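PDB 3WA8: CRISPR-associated protein, Cse2 family from Meiothermus ruber, which probably serves as a small subunit of the type I-E CRISPR surveillance complex, binding G-rich crRNA sequence and helping to stabilise the R-loop. Local coordinates for residues A28-G33 / P43-F48; Y65-G70 / R167-W172; A112-Y117 / R189-E194. All coordinates share one frame; numbering follows the deposited sequence.

In the fold
All three contacts join helix to helix through apolar side chains, and none has a hydrogen bond between its two segments. Contact 2 lies deepest, its centre about 7 Å from the centre of the chain, whereas the centres of contacts 1 and 3 are each about 16 Å out, on opposite sides of it; no touching residue is exposed in any of them, so the outer two are also buried contacts. Contacts 1 and 2 are neighbours: helices 43-49 and 59-72 touch, for instance where Phe48 packs on Tyr65. Contact 3 is separate, its nearest atoms about 8 Å from contact 2. Leucines dominate contact 2, methionine reaches across contact 1, and alanine lets contact 3 close up.

Contact 1 (A28-G33 / P43-F48); sequences ARMRRG and PLVEGF
Leu44 and Val45, near the start of helix 43-49, meet a single side chain of the preceding helix, Met30, and these three residues supply the direct contacts between 28-33 and 43-48. Leu44 comes first in sequence. Its CB is directed at the other helix, and its CD2 branch lies 3.9 Å from Met30 CE; the two side chains cross obliquely, so methyl meets methyl rather than chain lying along chain. Val45, one residue on, offers CG2 to the same methyl, with Met30 CE at 4.2 Å. The reach comes from Met30: CG lies beside the backbone N (chi1 -68°) and the chain runs extended beyond it, which carries CE across a gap where the nearest CA atoms, those of Met30 and Val45, are still 8.9 Å apart. The buried surface is correspondingly small, 126 Å² over both sides. Helix 59-72 borders both partners, because Val45 CG1 packs against Tyr66 CZ while CG2 serves Met30, and Met30 itself also packs on Ala69. Glu46 takes no part in the Met30 contact; its OE2 is held twice, by a probable hydrogen bond to Tyr66 OH and by a salt bridge to Arg62. The arrangement is a helix-loop-helix pairing: two helices consecutive in the chain, linked by residues without regular structure, pack against a third in the all-helical fold of the Cse2 family.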
ATOM      1  N   ALA A  28      -8.714 -15.666  -3.454  1.00 44.84           N
ATOM      2  CA  ALA A  28      -8.326 -16.658  -2.474  1.00 46.07           C
ATOM      3  C   ALA A  28      -6.827 -16.904  -2.563  1.00 44.73           C
ATOM      4  O   ALA A  28      -6.152 -16.855  -1.539  1.00 44.83           O
ATOM      5  CB  ALA A  28      -9.117 -17.942  -2.643  1.00 48.37           C
ATOM      6  N   ARG A  29      -6.316 -17.122  -3.781  1.00 44.04           N
ATOM      7  CA  ARG A  29      -4.891 -17.308  -4.001  1.00 43.93           C
ATOM      8  C   ARG A  29      -4.072 -16.087  -3.575  1.00 42.99           C
ATOM      9  O   ARG A  29      -3.102 -16.220  -2.787  1.00 42.37           O
ATOM     10  CB  ARG A  29      -4.609 -17.583  -5.441  1.00 43.61           C
ATOM     11  CG  ARG A  29      -4.967 -18.960  -5.869  1.00 46.03           C
ATOM     12  CD  ARG A  29      -4.260 -19.321  -7.186  1.00 44.14           C
ATOM     13  NE  ARG A  29      -3.892 -20.699  -7.039  1.00 47.27           N
ATOM     14  CZ  ARG A  29      -2.702 -21.122  -6.661  1.00 50.20           C
ATOM     15  NH1 ARG A  29      -1.698 -20.280  -6.475  1.00 50.04           N
ATOM     16  NH2 ARG A  29      -2.511 -22.411  -6.499  1.00 53.81           N
ATOM     17  N   MET A  30      -4.483 -14.911  -4.067  1.00 42.21           N
ATOM     18  CA  MET A  30      -3.812 -13.641  -3.730  1.00 41.96           C
ATOM     19  C   MET A  30      -3.692 -13.487  -2.213  1.00 42.14           C
ATOM     20  O   MET A  30      -2.631 -13.114  -1.703  1.00 41.38           O
ATOM     21  CB  MET A  30      -4.543 -12.434  -4.324  1.00 40.82           C
ATOM     22  CG  MET A  30      -4.513 -12.325  -5.855  1.00 41.56           C
ATOM     23  SD  MET A  30      -5.672 -11.029  -6.425  1.00 45.32           S
ATOM     24  CE  MET A  30      -5.676 -11.268  -8.192  1.00 44.15           C
ATOM     25  N   ARG A  31      -4.778 -13.825  -1.504  1.00 43.91           N
ATOM     26  CA  ARG A  31      -4.827 -13.760  -0.045  1.00 44.43           C
ATOM     27  C   ARG A  31      -3.857 -14.751   0.575  1.00 45.87           C
ATOM     28  O   ARG A  31      -3.078 -14.397   1.461  1.00 45.43           O
ATOM     29  CB  ARG A  31      -6.235 -14.063   0.438  1.00 46.71           C
ATOM     30  CG  ARG A  31      -7.063 -12.882   0.872  1.00 45.68           C
ATOM     31  CD  ARG A  31      -8.434 -13.434   1.213  1.00 48.65           C
ATOM     32  NE  ARG A  31      -9.401 -13.165   0.165  1.00 49.58           N
ATOM     33  CZ  ARG A  31     -10.307 -14.034  -0.244  1.00 57.21           C
ATOM     34  NH1 ARG A  31     -10.358 -15.259   0.260  1.00 60.67           N
ATOM     35  NH2 ARG A  31     -11.169 -13.695  -1.190  1.00 62.75           N
ATOM     36  N   ARG A  32      -3.918 -15.989   0.085  1.00 48.10           N
ATOM     37  CA  ARG A  32      -3.049 -17.084   0.527  1.00 50.98           C
ATOM     38  C   ARG A  32      -1.541 -16.795   0.371  1.00 50.07           C
ATOM     39  O   ARG A  32      -0.759 -17.180   1.236  1.00 51.46           O
ATOM     40  CB  ARG A  32      -3.413 -18.371  -0.206  1.00 52.94           C
ATOM     41  CG  ARG A  32      -2.534 -19.516   0.189  1.00 59.40           C
ATOM     42  CD  ARG A  32      -3.247 -20.854   0.169  1.00 68.85           C
ATOM     43  NE  ARG A  32      -2.865 -21.630   1.360  1.00 77.17           N
ATOM     44  CZ  ARG A  32      -3.059 -22.943   1.485  1.00 84.50           C
ATOM     45  NH1 ARG A  32      -3.634 -23.620   0.488  1.00 85.07           N
ATOM     46  NH2 ARG A  32      -2.684 -23.587   2.599  1.00 89.67           N
ATOM     47  N   GLY A  33      -1.155 -16.111  -0.714  1.00 47.68           N
ATOM     48  CA  GLY A  33       0.223 -15.755  -0.958  1.00 48.04           C
ATOM     49  C   GLY A  33       0.807 -14.708  -0.022  1.00 48.86           C
ATOM     50  O   GLY A  33       2.002 -14.450  -0.044  1.00 49.16           O
ATOM     51  N   PRO A  43      -2.307 -16.774 -12.129  1.00 50.01           N
ATOM     52  CA  PRO A  43      -2.136 -16.529 -13.577  1.00 52.26           C
ATOM     53  C   PRO A  43      -2.435 -15.091 -13.915  1.00 52.21           C
ATOM     54  O   PRO A  43      -1.641 -14.442 -14.578  1.00 54.11           O
ATOM     55  CB  PRO A  43      -3.166 -17.443 -14.223  1.00 52.73           C
ATOM     56  CG  PRO A  43      -3.301 -18.562 -13.289  1.00 52.84           C
ATOM     57  CD  PRO A  43      -3.158 -17.947 -11.884  1.00 50.62           C
ATOM     58  N   LEU A  44      -3.556 -14.588 -13.421  1.00 51.48           N
ATOM     59  CA  LEU A  44      -3.887 -13.173 -13.544  1.00 52.17           C
ATOM     60  C   LEU A  44      -2.693 -12.210 -13.361  1.00 51.99           C
ATOM     61  O   LEU A  44      -2.386 -11.379 -14.242  1.00 54.54           O
ATOM     62  CB  LEU A  44      -4.973 -12.818 -12.529  1.00 50.45           C
ATOM     63  CG  LEU A  44      -5.778 -11.574 -12.907  1.00 52.92           C
ATOM     64  CD1 LEU A  44      -6.392 -11.726 -14.325  1.00 56.71           C
ATOM     65  CD2 LEU A  44      -6.849 -11.292 -11.872  1.00 53.13           C
ATOM     66  N   VAL A  45      -2.027 -12.332 -12.218  1.00 49.82           N
ATOM     67  CA  VAL A  45      -0.898 -11.472 -11.875  1.00 48.84           C
ATOM     68  C   VAL A  45       0.285 -11.772 -12.761  1.00 51.83           C
ATOM     69  O   VAL A  45       0.859 -10.851 -13.348  1.00 53.79           O
ATOM     70  CB  VAL A  45      -0.507 -11.678 -10.426  1.00 46.55           C
ATOM     71  CG1 VAL A  45       0.813 -11.007 -10.129  1.00 45.54           C
ATOM     72  CG2 VAL A  45      -1.645 -11.178  -9.514  1.00 42.83           C
ATOM     73  N   GLU A  46       0.615 -13.061 -12.880  1.00 52.63           N
ATOM     74  CA  GLU A  46       1.687 -13.534 -13.753  1.00 56.18           C
ATOM     75  C   GLU A  46       1.546 -12.997 -15.176  1.00 60.23           C
ATOM     76  O   GLU A  46       2.530 -12.580 -15.804  1.00 63.43           O
ATOM     77  CB  GLU A  46       1.695 -15.054 -13.793  1.00 56.81           C
ATOM     78  CG  GLU A  46       2.107 -15.700 -12.501  1.00 53.76           C
ATOM     79  CD  GLU A  46       3.517 -15.365 -12.105  1.00 52.76           C
ATOM     80  OE1 GLU A  46       4.353 -15.194 -13.012  1.00 57.77           O
ATOM     81  OE2 GLU A  46       3.797 -15.274 -10.892  1.00 47.84           O
ATOM     82  N   GLY A  47       0.313 -13.034 -15.672  1.00 60.32           N
ATOM     83  CA  GLY A  47      -0.023 -12.473 -16.949  1.00 64.58           C
ATOM     84  C   GLY A  47       0.411 -11.031 -17.029  1.00 66.41           C
ATOM     85  O   GLY A  47       1.038 -10.611 -18.015  1.00 70.52           O
ATOM     86  N   PHE A  48       0.088 -10.264 -15.990  1.00 63.89           N
ATOM     87  CA  PHE A  48       0.344  -8.833 -16.036  1.00 65.31           C
ATOM     88  C   PHE A  48       1.839  -8.593 -15.976  1.00 68.02           C
ATOM     89  O   PHE A  48       2.374  -7.820 -16.775  1.00 71.68           O
ATOM     90  CB  PHE A  48      -0.397  -8.118 -14.920  1.00 61.26           C
ATOM     91  CG  PHE A  48      -0.368  -6.634 -15.031  1.00 62.05           C
ATOM     92  CD1 PHE A  48      -1.408  -5.952 -15.650  1.00 62.93           C
ATOM     93  CD2 PHE A  48       0.689  -5.903 -14.503  1.00 63.19           C
ATOM     94  CE1 PHE A  48      -1.396  -4.565 -15.760  1.00 62.82           C
ATOM     95  CE2 PHE A  48       0.716  -4.502 -14.613  1.00 64.21           C
ATOM     96  CZ  PHE A  48      -0.333  -3.838 -15.243  1.00 64.03           C
TER

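Contact 2 (Y65-G70 / R167-W172); sequences YYLVAG and RDLLAW
Leu169 and Leu170 pack on Tyr65, Leu67 and Val68 where helix 162-170 lies against helix 59-72, a helix-helix interface inside the all-helical Cse2 fold between parts of the chain some 100 residues apart. The side chains divide into two groups. In the first, Leu169 makes both contacts through one methyl: CG sits beside the backbone N and the chain continues extended (chi2 179°), which brings CD1 toward Leu67 and Val68. It meets Val68 CG2 at 4.0 Å, the valine lying at a slant to it, whereas Leu67 runs at about a right angle to Leu169 and touches the same CD1 with its CD2 at 4.2 Å. In the second group Leu170 slants across Tyr65. The CB of Tyr65 points away from helix 162-170, yet its ring brings CE1 to the leucine. The nearest CA pair, Tyr65 and Leu170, is 8.5 Å apart, a spacing bridged by side chains alone, with 162 Å² buried in total. Leu141 and Leu145 of helix 141-154 add further apolar cover to Leu169, whose carbonyl oxygen accepts a hydrogen bond from Trp60 NE1. A bound mercury(II) ion lies about 4 Å from the side chain of Leu67. The fork of Leu170 straddles one ring carbon evenly, with CD1 and CD2 each 4.2 Å from Tyr65 CE1.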
ATOM      1  N   TYR A  65       4.198  -6.377  -6.351  1.00 45.07           N
ATOM      2  CA  TYR A  65       2.925  -6.698  -7.021  1.00 44.06           C
ATOM      3  C   TYR A  65       2.063  -7.685  -6.264  1.00 42.45           C
ATOM      4  O   TYR A  65       0.878  -7.434  -6.013  1.00 41.80           O
ATOM      5  CB  TYR A  65       3.157  -7.235  -8.423  1.00 46.51           C
ATOM      6  CG  TYR A  65       3.291  -6.133  -9.437  1.00 48.74           C
ATOM      7  CD1 TYR A  65       4.474  -5.431  -9.549  1.00 49.32           C
ATOM      8  CD2 TYR A  65       2.229  -5.771 -10.261  1.00 49.89           C
ATOM      9  CE1 TYR A  65       4.611  -4.416 -10.428  1.00 52.43           C
ATOM     10  CE2 TYR A  65       2.356  -4.720 -11.190  1.00 51.66           C
ATOM     11  CZ  TYR A  65       3.562  -4.050 -11.255  1.00 54.24           C
ATOM     12  OH  TYR A  65       3.792  -3.014 -12.149  1.00 58.78           O
ATOM     13  N   TYR A  66       2.645  -8.814  -5.908  1.00 42.83           N
ATOM     14  CA  TYR A  66       1.873  -9.862  -5.273  1.00 42.43           C
ATOM     15  C   TYR A  66       1.393  -9.435  -3.914  1.00 41.75           C
ATOM     16  O   TYR A  66       0.246  -9.682  -3.555  1.00 41.74           O
ATOM     17  CB  TYR A  66       2.667 -11.165  -5.189  1.00 43.81           C
ATOM     18  CG  TYR A  66       2.414 -12.082  -6.349  1.00 45.91           C
ATOM     19  CD1 TYR A  66       3.395 -12.306  -7.322  1.00 48.65           C
ATOM     20  CD2 TYR A  66       1.177 -12.704  -6.505  1.00 45.71           C
ATOM     21  CE1 TYR A  66       3.167 -13.162  -8.384  1.00 47.83           C
ATOM     22  CE2 TYR A  66       0.937 -13.556  -7.565  1.00 46.57           C
ATOM     23  CZ  TYR A  66       1.941 -13.774  -8.499  1.00 48.19           C
ATOM     24  OH  TYR A  66       1.686 -14.611  -9.550  1.00 51.02           O
ATOM     25  N   LEU A  67       2.267  -8.791  -3.149  1.00 42.84           N
ATOM     26  CA  LEU A  67       1.888  -8.254  -1.855  1.00 42.94           C
ATOM     27  C   LEU A  67       0.726  -7.273  -2.033  1.00 42.62           C
ATOM     28  O   LEU A  67      -0.237  -7.323  -1.283  1.00 43.89           O
ATOM     29  CB  LEU A  67       3.066  -7.540  -1.210  1.00 43.33           C
ATOM     30  CG  LEU A  67       2.896  -6.989   0.200  1.00 43.37           C
ATOM     31  CD1 LEU A  67       2.679  -8.103   1.167  1.00 44.63           C
ATOM     32  CD2 LEU A  67       4.138  -6.233   0.595  1.00 44.46           C
ATOM     33  N   VAL A  68       0.782  -6.388  -3.016  1.00 42.43           N
ATOM     34  CA  VAL A  68      -0.303  -5.425  -3.092  1.00 42.85           C
ATOM     35  C   VAL A  68      -1.579  -6.159  -3.475  1.00 43.67           C
ATOM     36  O   VAL A  68      -2.677  -5.854  -2.959  1.00 44.24           O
ATOM     37  CB  VAL A  68      -0.022  -4.203  -4.020  1.00 43.56           C
ATOM     38  CG1 VAL A  68      -1.282  -3.444  -4.282  1.00 43.06           C
ATOM     39  CG2 VAL A  68       0.962  -3.268  -3.372  1.00 43.27           C
ATOM     40  N   ALA A  69      -1.434  -7.151  -4.349  1.00 43.64           N
ATOM     41  CA  ALA A  69      -2.576  -7.944  -4.723  1.00 43.53           C
ATOM     42  C   ALA A  69      -3.214  -8.549  -3.462  1.00 43.30           C
ATOM     43  O   ALA A  69      -4.429  -8.389  -3.211  1.00 44.26           O
ATOM     44  CB  ALA A  69      -2.158  -8.999  -5.674  1.00 44.66           C
ATOM     45  N   GLY A  70      -2.392  -9.197  -2.638  1.00 42.19           N
ATOM     46  CA  GLY A  70      -2.903  -9.863  -1.446  1.00 42.13           C
ATOM     47  C   GLY A  70      -3.591  -8.899  -0.510  1.00 42.45           C
ATOM     48  O   GLY A  70      -4.689  -9.188  -0.005  1.00 43.88           O
ATOM     49  N   ARG A 167       3.549   1.683  -6.399  1.00 53.45           N
ATOM     50  CA  ARG A 167       4.616   2.542  -6.909  1.00 57.68           C
ATOM     51  C   ARG A 167       5.641   2.828  -5.800  1.00 56.11           C
ATOM     52  O   ARG A 167       6.857   2.787  -6.030  1.00 58.10           O
ATOM     53  CB  ARG A 167       4.027   3.842  -7.484  1.00 60.28           C
ATOM     54  CG  ARG A 167       5.030   4.979  -7.828  1.00 66.22           C
ATOM     55  CD  ARG A 167       4.388   6.411  -7.715  1.00 69.30           C
ATOM     56  NE  ARG A 167       5.150   7.282  -6.793  1.00 77.99           N
ATOM     57  CZ  ARG A 167       5.786   8.426  -7.129  1.00 85.94           C
ATOM     58  NH1 ARG A 167       5.746   8.908  -8.376  1.00 91.35           N
ATOM     59  NH2 ARG A 167       6.465   9.121  -6.202  1.00 86.56           N
ATOM     60  N   ASP A 168       5.138   3.085  -4.592  1.00 53.02           N
ATOM     61  CA  ASP A 168       5.992   3.448  -3.472  1.00 51.48           C
ATOM     62  C   ASP A 168       6.807   2.257  -3.005  1.00 49.51           C
ATOM     63  O   ASP A 168       8.035   2.362  -2.879  1.00 51.39           O
ATOM     64  CB  ASP A 168       5.185   4.062  -2.332  1.00 50.07           C
ATOM     65  CG  ASP A 168       4.914   5.548  -2.537  1.00 53.53           C
ATOM     66  OD1 ASP A 168       5.581   6.184  -3.383  1.00 57.56           O
ATOM     67  OD2 ASP A 168       4.013   6.087  -1.859  1.00 55.45           O
ATOM     68  N   LEU A 169       6.148   1.123  -2.783  1.00 45.56           N
ATOM     69  CA  LEU A 169       6.887  -0.091  -2.492  1.00 44.07           C
ATOM     70  C   LEU A 169       7.931  -0.388  -3.555  1.00 46.74           C
ATOM     71  O   LEU A 169       9.038  -0.786  -3.218  1.00 48.89           O
ATOM     72  CB  LEU A 169       5.966  -1.275  -2.332  1.00 41.55           C
ATOM     73  CG  LEU A 169       5.004  -1.166  -1.155  1.00 40.07           C
ATOM     74  CD1 LEU A 169       4.123  -2.403  -1.105  1.00 38.49           C
ATOM     75  CD2 LEU A 169       5.767  -0.997   0.157  1.00 40.74           C
ATOM     76  N   LEU A 170       7.628  -0.172  -4.835  1.00 47.47           N
ATOM     77  CA  LEU A 170       8.602  -0.529  -5.844  1.00 50.11           C
ATOM     78  C   LEU A 170       9.873   0.252  -5.657  1.00 53.03           C
ATOM     79  O   LEU A 170      10.935  -0.211  -6.038  1.00 55.77           O
ATOM     80  CB  LEU A 170       8.058  -0.354  -7.249  1.00 51.72           C
ATOM     81  CG  LEU A 170       7.078  -1.436  -7.725  1.00 51.50           C
ATOM     82  CD1 LEU A 170       6.116  -0.867  -8.765  1.00 53.28           C
ATOM     83  CD2 LEU A 170       7.754  -2.723  -8.226  1.00 50.26           C
ATOM     84  N   ALA A 171       9.779   1.427  -5.038  1.00 53.16           N
ATOM     85  CA  ALA A 171      10.935   2.329  -4.964  1.00 56.87           C
ATOM     86  C   ALA A 171      11.565   2.403  -3.581  1.00 56.19           C
ATOM     87  O   ALA A 171      12.466   3.212  -3.330  1.00 58.62           O
ATOM     88  CB  ALA A 171      10.581   3.699  -5.487  1.00 58.13           C
ATOM     89  N   TRP A 172      11.110   1.509  -2.717  1.00 53.53           N
ATOM     90  CA  TRP A 172      11.649   1.342  -1.381  1.00 54.33           C
ATOM     91  C   TRP A 172      13.170   1.333  -1.243  1.00 59.41           C
ATOM     92  O   TRP A 172      13.672   1.942  -0.318  1.00 61.14           O
ATOM     93  CB  TRP A 172      11.081   0.078  -0.752  1.00 51.72           C
ATOM     94  CG  TRP A 172      11.141   0.088   0.707  1.00 49.82           C
ATOM     95  CD1 TRP A 172      12.024  -0.583   1.496  1.00 52.03           C
ATOM     96  CD2 TRP A 172      10.291   0.814   1.577  1.00 47.49           C
ATOM     97  NE1 TRP A 172      11.769  -0.331   2.819  1.00 51.02           N
ATOM     98  CE2 TRP A 172      10.697   0.517   2.900  1.00 49.02           C
ATOM     99  CE3 TRP A 172       9.210   1.684   1.374  1.00 46.01           C
ATOM    100  CZ2 TRP A 172      10.072   1.076   4.019  1.00 48.46           C
ATOM    101  CZ3 TRP A 172       8.577   2.245   2.491  1.00 45.88           C
ATOM    102  CH2 TRP A 172       9.021   1.947   3.794  1.00 47.34           C
TER

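Contact 3 (A112-Y117 / R189-E194)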
ATOM      1  N   ALA A 112      -2.311   7.965   5.037  1.00 49.48           N
ATOM      2  CA  ALA A 112      -3.296   7.019   5.577  1.00 49.60           C
ATOM      3  C   ALA A 112      -2.958   6.745   7.046  1.00 50.27           C
ATOM      4  O   ALA A 112      -3.851   6.772   7.911  1.00 52.72           O
ATOM      5  CB  ALA A 112      -3.354   5.740   4.767  1.00 46.05           C
ATOM      6  N   ILE A 113      -1.662   6.558   7.326  1.00 48.04           N
ATOM      7  CA  ILE A 113      -1.222   6.203   8.659  1.00 48.52           C
ATOM      8  C   ILE A 113      -1.476   7.346   9.650  1.00 52.21           C
ATOM      9  O   ILE A 113      -1.888   7.107  10.808  1.00 54.52           O
ATOM     10  CB  ILE A 113       0.240   5.718   8.670  1.00 46.29           C
ATOM     11  CG1 ILE A 113       0.330   4.336   8.039  1.00 43.96           C
ATOM     12  CG2 ILE A 113       0.804   5.613  10.103  1.00 47.30           C
ATOM     13  CD1 ILE A 113       1.671   4.042   7.436  1.00 43.42           C
ATOM     14  N   ALA A 114      -1.261   8.579   9.200  1.00 52.77           N
ATOM     15  CA  ALA A 114      -1.503   9.718  10.065  1.00 56.37           C
ATOM     16  C   ALA A 114      -2.970   9.768  10.435  1.00 60.38           C
ATOM     17  O   ALA A 114      -3.321  10.056  11.581  1.00 64.41           O
ATOM     18  CB  ALA A 114      -1.099  10.984   9.398  1.00 57.07           C
ATOM     19  N   GLN A 115      -3.832   9.470   9.467  1.00 60.56           N
ATOM     20  CA  GLN A 115      -5.270   9.498   9.693  1.00 64.34           C
ATOM     21  C   GLN A 115      -5.632   8.491  10.778  1.00 65.75           C
ATOM     22  O   GLN A 115      -6.478   8.766  11.642  1.00 70.53           O
ATOM     23  CB  GLN A 115      -6.024   9.204   8.395  1.00 63.71           C
ATOM     24  CG  GLN A 115      -6.167  10.398   7.500  1.00 65.01           C
ATOM     25  CD  GLN A 115      -6.810  10.069   6.182  1.00 64.45           C
ATOM     26  OE1 GLN A 115      -6.408   9.138   5.499  1.00 62.83           O
ATOM     27  NE2 GLN A 115      -7.791  10.859   5.798  1.00 69.44           N
ATOM     28  N   LEU A 116      -4.976   7.330  10.725  1.00 62.12           N
ATOM     29  CA  LEU A 116      -5.165   6.284  11.707  1.00 63.06           C
ATOM     30  C   LEU A 116      -4.662   6.774  13.069  1.00 66.14           C
ATOM     31  O   LEU A 116      -5.372   6.678  14.088  1.00 70.95           O
ATOM     32  CB  LEU A 116      -4.428   5.043  11.255  1.00 58.44           C
ATOM     33  CG  LEU A 116      -4.179   3.999  12.315  1.00 59.30           C
ATOM     34  CD1 LEU A 116      -5.486   3.318  12.695  1.00 62.57           C
ATOM     35  CD2 LEU A 116      -3.182   3.019  11.805  1.00 53.71           C
ATOM     36  N   TYR A 117      -3.458   7.336  13.072  1.00 63.69           N
ATOM     37  CA  TYR A 117      -2.875   7.921  14.262  1.00 65.88           C
ATOM     38  C   TYR A 117      -3.839   8.873  14.954  1.00 71.70           C
ATOM     39  O   TYR A 117      -4.067   8.758  16.157  1.00 75.95           O
ATOM     40  CB  TYR A 117      -1.611   8.639  13.852  1.00 63.04           C
ATOM     41  CG  TYR A 117      -0.915   9.431  14.915  1.00 65.27           C
ATOM     42  CD1 TYR A 117      -0.330   8.807  16.003  1.00 66.47           C
ATOM     43  CD2 TYR A 117      -0.793  10.802  14.801  1.00 66.50           C
ATOM     44  CE1 TYR A 117       0.335   9.529  16.964  1.00 68.70           C
ATOM     45  CE2 TYR A 117      -0.136  11.541  15.765  1.00 69.67           C
ATOM     46  CZ  TYR A 117       0.432  10.898  16.844  1.00 70.15           C
ATOM     47  OH  TYR A 117       1.095  11.620  17.805  1.00 71.65           O
ATOM     48  N   ARG A 189       2.973  16.208   8.157  1.00 67.75           N
ATOM     49  CA  ARG A 189       2.207  17.256   7.506  1.00 72.21           C
ATOM     50  C   ARG A 189       0.701  17.158   7.803  1.00 74.14           C
ATOM     51  O   ARG A 189       0.052  18.175   8.061  1.00 78.89           O
ATOM     52  CB  ARG A 189       2.440  17.204   6.012  1.00 71.92           C
ATOM     53  CG  ARG A 189       2.208  18.509   5.344  1.00 79.31           C
ATOM     54  CD  ARG A 189       2.641  18.465   3.908  1.00 83.78           C
ATOM     55  NE  ARG A 189       3.230  19.742   3.541  1.00 91.32           N
ATOM     56  CZ  ARG A 189       3.106  20.321   2.354  1.00 96.50           C
ATOM     57  NH1 ARG A 189       2.396  19.732   1.386  1.00 95.25           N
ATOM     58  NH2 ARG A 189       3.691  21.505   2.147  1.00101.90           N
ATOM     59  N   THR A 190       0.162  15.941   7.778  1.00 71.29           N
ATOM     60  CA  THR A 190      -1.224  15.677   8.134  1.00 73.22           C
ATOM     61  C   THR A 190      -1.534  15.982   9.595  1.00 75.88           C
ATOM     62  O   THR A 190      -2.506  16.651   9.893  1.00 80.37           O
ATOM     63  CB  THR A 190      -1.565  14.214   7.878  1.00 70.07           C
ATOM     64  OG1 THR A 190      -1.399  13.914   6.489  1.00 69.12           O
ATOM     65  CG2 THR A 190      -2.984  13.914   8.271  1.00 72.88           C
ATOM     66  N   VAL A 191      -0.717  15.474  10.506  1.00 74.51           N
ATOM     67  CA  VAL A 191      -0.867  15.747  11.939  1.00 77.93           C
ATOM     68  C   VAL A 191      -0.908  17.262  12.243  1.00 83.32           C
ATOM     69  O   VAL A 191      -1.812  17.771  12.922  1.00 87.27           O
ATOM     70  CB  VAL A 191       0.273  15.068  12.727  1.00 75.10           C
ATOM     71  CG1 VAL A 191       0.263  15.500  14.166  1.00 78.83           C
ATOM     72  CG2 VAL A 191       0.155  13.578  12.639  1.00 70.61           C
ATOM     73  N   ALA A 192       0.079  17.970  11.714  1.00 84.13           N
ATOM     74  CA  ALA A 192       0.148  19.411  11.840  1.00 90.13           C
ATOM     75  C   ALA A 192      -1.126  20.052  11.323  1.00 95.54           C
ATOM     76  O   ALA A 192      -1.663  20.963  11.942  1.00100.53           O
ATOM     77  CB  ALA A 192       1.341  19.941  11.078  1.00 88.69           C
ATOM     78  N   LYS A 193      -1.595  19.567  10.179  1.00 95.85           N
ATOM     79  CA  LYS A 193      -2.766  20.117   9.531  1.00102.18           C
ATOM     80  C   LYS A 193      -3.962  20.062  10.472  1.00107.33           C
ATOM     81  O   LYS A 193      -4.729  21.016  10.547  1.00113.07           O
ATOM     82  CB  LYS A 193      -3.049  19.348   8.252  1.00 99.45           C
ATOM     83  CG  LYS A 193      -4.129  19.917   7.383  1.00105.94           C
ATOM     84  CD  LYS A 193      -3.578  20.906   6.353  1.00111.71           C
ATOM     85  CE  LYS A 193      -4.528  20.967   5.131  1.00116.47           C
ATOM     86  NZ  LYS A 193      -4.444  22.257   4.371  1.00122.95           N
ATOM     87  N   GLU A 194      -4.090  18.963  11.211  1.00106.85           N
ATOM     88  CA  GLU A 194      -5.184  18.791  12.165  1.00112.94           C
ATOM     89  C   GLU A 194      -5.101  19.739  13.370  1.00119.00           C
ATOM     90  O   GLU A 194      -6.115  20.315  13.803  1.00125.25           O
ATOM     91  CB  GLU A 194      -5.278  17.339  12.634  1.00109.69           C
ATOM     92  CG  GLU A 194      -6.628  16.985  13.232  1.00115.44           C
ATOM     93  CD  GLU A 194      -7.795  17.510  12.393  1.00121.68           C
ATOM     94  OE1 GLU A 194      -7.848  17.210  11.169  1.00118.76           O
ATOM     95  OE2 GLU A 194      -8.654  18.233  12.964  1.00129.02           O
TER
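Ala114 faces Thr190 and Tyr117 faces Val191 where helix 109-119 packs on the C-terminal helix 178-197, a helix-helix crossing in the all-helical Cse2 fold. The local axes approach to 9.2 Å, and their N-to-C directions differ by 43°. The small side chain of Ala114 permits the closest backbone approach, 6.3 Å between Ala114 CA and Thr190 CA. Its CB meets the threonine at the branch point, 3.6 Å from Thr190 CB, with the CG2 methyl almost equally near. The threonine torsion sorts its two branches: OG1 takes the place beside the backbone N (chi1 -61°) and CG2 the one beside the carbonyl carbon. From there OG1 is hydrogen-bonded to the Ala186 carbonyl oxygen, one turn earlier in the same helix, and to His111 ND1 of helix 109-119. The hydroxyl is thus satisfied while its carbon neighbours pack on alanine, and its link to His111 adds a polar tie beside the apolar contacts of the two segments. Tyr117 has CG opposite the backbone N (chi1 174°), which swings the ring over to the other helix, at about a right angle to the Val191 side chain. The ring of Phe187, one turn before Val191, also meets that of Tyr117. In Val191, CG2 is the touching branch. That methyl approaches the tyrosine ring obliquely, with Val191 CG2 at 3.6 Å from Tyr117 CD2 and 3.7 Å from Tyr117 CE2.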